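Local structure of lysozyme (Meretrix lusoria, 3AYQ) at residues Glu42-Asp47 / Gln70-Arg75. The protein hydrolyses the beta-1,4-linked glycan backbone of bacterial peptidoglycan, lysing Gram-positive bacteria, and also cleaves chitin. Numbering follows the deposited sequence.
Sequences EAYWID and QNYMKR. With NAG (2-acetamido-2-deoxy-beta-D-glucopyranose), chain B; NAG (2-acetamido-2-deoxy-beta-D-glucopyranose), chain C; NAG (2-acetamido-2-deoxy-beta-D-glucopyranose), chain D.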
loop_
_atom_site.group_PDB
_atom_site.type_symbol
_atom_site.label_atom_id
_atom_site.label_comp_id
_atom_site.label_asym_id
_atom_site.label_seq_id
_atom_site.Cartn_x
_atom_site.Cartn_y
_atom_site.Cartn_z
ATOM N N GLU A 42 -10.398 -4.204 4.106
ATOM C CA GLU A 42 -10.648 -5.643 4.117
ATOM C C GLU A 42 -10.555 -6.311 2.747
ATOM O O GLU A 42 -9.986 -7.394 2.625
ATOM C CB GLU A 42 -12.019 -5.937 4.740
ATOM C CG GLU A 42 -12.353 -7.419 4.836
ATOM C CD GLU A 42 -13.679 -7.674 5.527
ATOM O OE1 GLU A 42 -14.671 -6.997 5.183
ATOM O OE2 GLU A 42 -13.735 -8.556 6.409
ATOM N N ALA A 43 -11.111 -5.673 1.719
ATOM C CA ALA A 43 -11.082 -6.244 0.373
ATOM C C ALA A 43 -9.654 -6.423 -0.130
ATOM O O ALA A 43 -9.340 -7.400 -0.807
ATOM C CB ALA A 43 -11.862 -5.355 -0.586
ATOM N N TYR A 44 -8.798 -5.461 0.198
ATOM C CA TYR A 44 -7.394 -5.490 -0.201
ATOM C C TYR A 44 -6.726 -6.666 0.509
ATOM O O TYR A 44 -5.958 -7.424 -0.090
ATOM C CB TYR A 44 -6.738 -4.163 0.206
ATOM C CG TYR A 44 -5.299 -3.947 -0.225
ATOM C CD1 TYR A 44 -4.248 -4.561 0.448
ATOM C CD2 TYR A 44 -4.989 -3.065 -1.264
ATOM C CE1 TYR A 44 -2.916 -4.296 0.109
ATOM C CE2 TYR A 44 -3.664 -2.796 -1.615
ATOM C CZ TYR A 44 -2.633 -3.411 -0.920
ATOM O OH TYR A 44 -1.322 -3.126 -1.238
ATOM N N TRP A 45 -7.040 -6.812 1.790
ATOM C CA TRP A 45 -6.491 -7.881 2.606
ATOM C C TRP A 45 -6.914 -9.242 2.063
ATOM O O TRP A 45 -6.141 -10.194 2.094
ATOM C CB TRP A 45 -6.966 -7.720 4.050
ATOM C CG TRP A 45 -6.533 -8.824 4.949
ATOM C CD1 TRP A 45 -5.286 -9.021 5.470
ATOM C CD2 TRP A 45 -7.348 -9.893 5.430
ATOM N NE1 TRP A 45 -5.277 -10.153 6.253
ATOM C CE2 TRP A 45 -6.530 -10.708 6.245
ATOM C CE3 TRP A 45 -8.692 -10.244 5.252
ATOM C CZ2 TRP A 45 -7.014 -11.858 6.885
ATOM C CZ3 TRP A 45 -9.174 -11.388 5.887
ATOM C CH2 TRP A 45 -8.333 -12.180 6.692
ATOM N N ILE A 46 -8.150 -9.329 1.581
ATOM C CA ILE A 46 -8.656 -10.571 1.010
ATOM C C ILE A 46 -7.878 -10.855 -0.271
ATOM O O ILE A 46 -7.382 -11.961 -0.478
ATOM C CB ILE A 46 -10.161 -10.460 0.676
ATOM C CG1 ILE A 46 -10.969 -10.357 1.970
ATOM C CG2 ILE A 46 -10.609 -11.649 -0.166
ATOM C CD1 ILE A 46 -12.465 -10.248 1.755
ATOM N N ASP A 47 -7.753 -9.839 -1.120
ATOM C CA ASP A 47 -7.044 -9.999 -2.384
ATOM C C ASP A 47 -5.557 -10.334 -2.238
ATOM O O ASP A 47 -4.985 -10.972 -3.119
ATOM C CB ASP A 47 -7.225 -8.746 -3.254
ATOM C CG ASP A 47 -8.560 -8.731 -3.998
ATOM O OD1 ASP A 47 -9.473 -9.497 -3.619
ATOM O OD2 ASP A 47 -8.702 -7.941 -4.962
ATOM N N GLN A 70 3.084 -6.537 -0.668
ATOM C CA GLN A 70 3.938 -7.288 -1.580
ATOM C C GLN A 70 3.099 -8.248 -2.415
ATOM O O GLN A 70 3.251 -8.311 -3.626
ATOM C CB GLN A 70 4.994 -8.078 -0.797
ATOM C CG GLN A 70 6.044 -7.209 -0.123
ATOM C CD GLN A 70 7.059 -6.646 -1.102
ATOM O OE1 GLN A 70 6.824 -6.607 -2.312
ATOM N NE2 GLN A 70 8.193 -6.198 -0.577
ATOM N N ASN A 71 2.210 -8.994 -1.763
ATOM C CA ASN A 71 1.356 -9.946 -2.468
ATOM C C ASN A 71 0.349 -9.261 -3.393
ATOM O O ASN A 71 0.022 -9.780 -4.465
ATOM C CB ASN A 71 0.604 -10.839 -1.470
ATOM C CG ASN A 71 1.528 -11.758 -0.690
ATOM O OD1 ASN A 71 2.662 -12.007 -1.093
ATOM N ND2 ASN A 71 1.034 -12.286 0.429
ATOM N N TYR A 72 -0.149 -8.100 -2.984
ATOM C CA TYR A 72 -1.118 -7.372 -3.801
ATOM C C TYR A 72 -0.478 -6.889 -5.095
ATOM O O TYR A 72 -1.099 -6.926 -6.158
ATOM C CB TYR A 72 -1.667 -6.174 -3.026
ATOM C CG TYR A 72 -2.918 -5.564 -3.613
ATOM C CD1 TYR A 72 -2.848 -4.549 -4.565
ATOM C CD2 TYR A 72 -4.180 -5.989 -3.194
ATOM C CE1 TYR A 72 -4.005 -3.967 -5.082
ATOM C CE2 TYR A 72 -5.340 -5.418 -3.706
ATOM C CZ TYR A 72 -5.246 -4.408 -4.645
ATOM O OH TYR A 72 -6.396 -3.836 -5.133
ATOM N N MET A 73 0.763 -6.429 -5.007
ATOM C CA MET A 73 1.459 -5.941 -6.190
ATOM C C MET A 73 1.868 -7.095 -7.104
ATOM O O MET A 73 1.895 -6.951 -8.326
ATOM C CB MET A 73 2.682 -5.112 -5.775
ATOM C CG MET A 73 2.336 -3.894 -4.920
ATOM S SD MET A 73 0.976 -2.920 -5.626
ATOM C CE MET A 73 0.369 -2.062 -4.167
ATOM N N LYS A 74 2.180 -8.245 -6.518
ATOM C CA LYS A 74 2.560 -9.401 -7.324
ATOM C C LYS A 74 1.330 -9.870 -8.093
ATOM O O LYS A 74 1.429 -10.370 -9.212
ATOM C CB LYS A 74 3.062 -10.537 -6.434
ATOM C CG LYS A 74 3.614 -11.732 -7.209
ATOM C CD LYS A 74 4.880 -11.364 -7.966
ATOM C CE LYS A 74 5.467 -12.569 -8.675
ATOM N NZ LYS A 74 5.850 -13.638 -7.711
ATOM N N ARG A 75 0.164 -9.696 -7.483
ATOM C CA ARG A 75 -1.080 -10.114 -8.105
ATOM C C ARG A 75 -1.609 -9.169 -9.182
ATOM O O ARG A 75 -2.022 -9.617 -10.251
ATOM C CB ARG A 75 -2.162 -10.312 -7.036
ATOM C CG ARG A 75 -3.524 -10.660 -7.609
ATOM C CD ARG A 75 -4.529 -10.997 -6.526
ATOM N NE ARG A 75 -5.760 -11.530 -7.104
ATOM C CZ ARG A 75 -6.734 -12.098 -6.402
ATOM N NH1 ARG A 75 -6.632 -12.212 -5.085
ATOM N NH2 ARG A 75 -7.808 -12.563 -7.024
HETATM C C1 NAG B . -8.046 1.913 -1.427
HETATM C C2 NAG B . -7.770 0.404 -1.288
HETATM C C3 NAG B . -8.162 -0.387 -2.545
HETATM C C4 NAG B . -9.548 -0.024 -3.092
HETATM C C5 NAG B . -9.708 1.504 -3.085
HETATM C C6 NAG B . -11.115 1.919 -3.544
HETATM C C7 NAG B . -6.135 -0.448 0.324
HETATM C C8 NAG B . -4.676 -0.544 0.684
HETATM N N2 NAG B . -6.422 0.115 -0.841
HETATM O O3 NAG B . -8.088 -1.786 -2.360
HETATM O O4 NAG B . -9.805 -0.468 -4.178
HETATM O O5 NAG B . -9.382 2.100 -1.842
HETATM O O6 NAG B . -12.064 1.883 -2.506
HETATM O O7 NAG B . -6.958 -0.838 1.111
HETATM C C1 NAG C . -11.565 -6.428 -6.199
HETATM C C2 NAG C . -12.256 -7.742 -5.843
HETATM C C3 NAG C . -11.855 -8.829 -6.859
HETATM C C4 NAG C . -12.087 -8.347 -8.282
HETATM C C5 NAG C . -11.375 -7.016 -8.508
HETATM C C6 NAG C . -11.730 -6.468 -9.902
HETATM C C7 NAG C . -12.786 -8.175 -3.435
HETATM C C8 NAG C . -12.309 -8.905 -2.206
HETATM N N2 NAG C . -11.963 -8.164 -4.482
HETATM O O3 NAG C . -12.631 -9.966 -6.626
HETATM O O4 NAG C . -11.634 -9.290 -9.205
HETATM O O5 NAG C . -11.777 -6.070 -7.537
HETATM O O6 NAG C . -13.105 -6.166 -9.948
HETATM O O7 NAG C . -13.853 -7.606 -3.413
HETATM C C1 NAG D . -10.567 -1.648 -4.308
HETATM C C2 NAG D . -11.373 -1.734 -5.626
HETATM C C3 NAG D . -12.064 -3.097 -5.796
HETATM C C4 NAG D . -11.143 -4.270 -5.466
HETATM C C5 NAG D . -10.424 -3.961 -4.140
HETATM C C6 NAG D . -9.505 -5.095 -3.679
HETATM C C7 NAG D . -12.174 0.269 -6.684
HETATM C C8 NAG D . -13.235 1.305 -6.765
HETATM N N2 NAG D . -12.340 -0.660 -5.756
HETATM O O3 NAG D . -12.594 -3.285 -7.078
HETATM O O4 NAG D . -12.049 -5.433 -5.369
HETATM O O5 NAG D . -9.720 -2.747 -4.202
HETATM O O6 NAG D . -8.601 -5.442 -4.684
HETATM O O7 NAG D . -11.227 0.308 -7.419
#
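The rings of Tyr44 and Tyr72 form an offset stack, nearly parallel (planes at 6°) with centroids 3.8 Å apart, so each covers one face of the other. Tyr44 has its second face occupied as well: the acetamide methyl C8 of the chain B sugar sits 3.2 Å from Tyr44 CD2, which makes the ring the middle layer of a sandwich. Its hydroxyl, reaching past the stack to Met73 CE, is hydrogen-bonded to ND1 of His93.

The polar end of Tyr72 turns to the glycan. With CG anti to the backbone N (chi1 -165°), the ring extends from helix 62-80 toward helix 42-47, and Tyr72 OH donates to O6 of the chain D sugar at 2.8 Å. That same O6 donates to Asp47 OD2 at 2.5 Å, giving a chain of two hydrogen bonds from Tyr72 OH through O6 to Asp47 OD2. Tyr44, Asp47 and Tyr72 line the glycan-binding cleft of an I-type lysozyme of glycosyl hydrolase family 22, and the two helices present them from different parts of the chain.

Both carboxylate oxygens of Asp47 are engaged. OD2 also bonds Tyr76 OH, while OD1 accepts the chain C acetamide N2 at 3.0 Å, a fairly straight bond (163° at the hydrogen). The carbonyl of Asp47 is satisfied separately: from the extended side chain of Arg75, NH1 donates a hydrogen bond of 2.8 Å to Asp47 O, in the carbonyl plane and on a lone pair, and this oxygen lies near the guanidinium plane, at its edge. Asp47 OD1 lies 4.2 Å from Arg75 NH1, well out of the guanidinium plane, so their attraction is probably electrostatic alone.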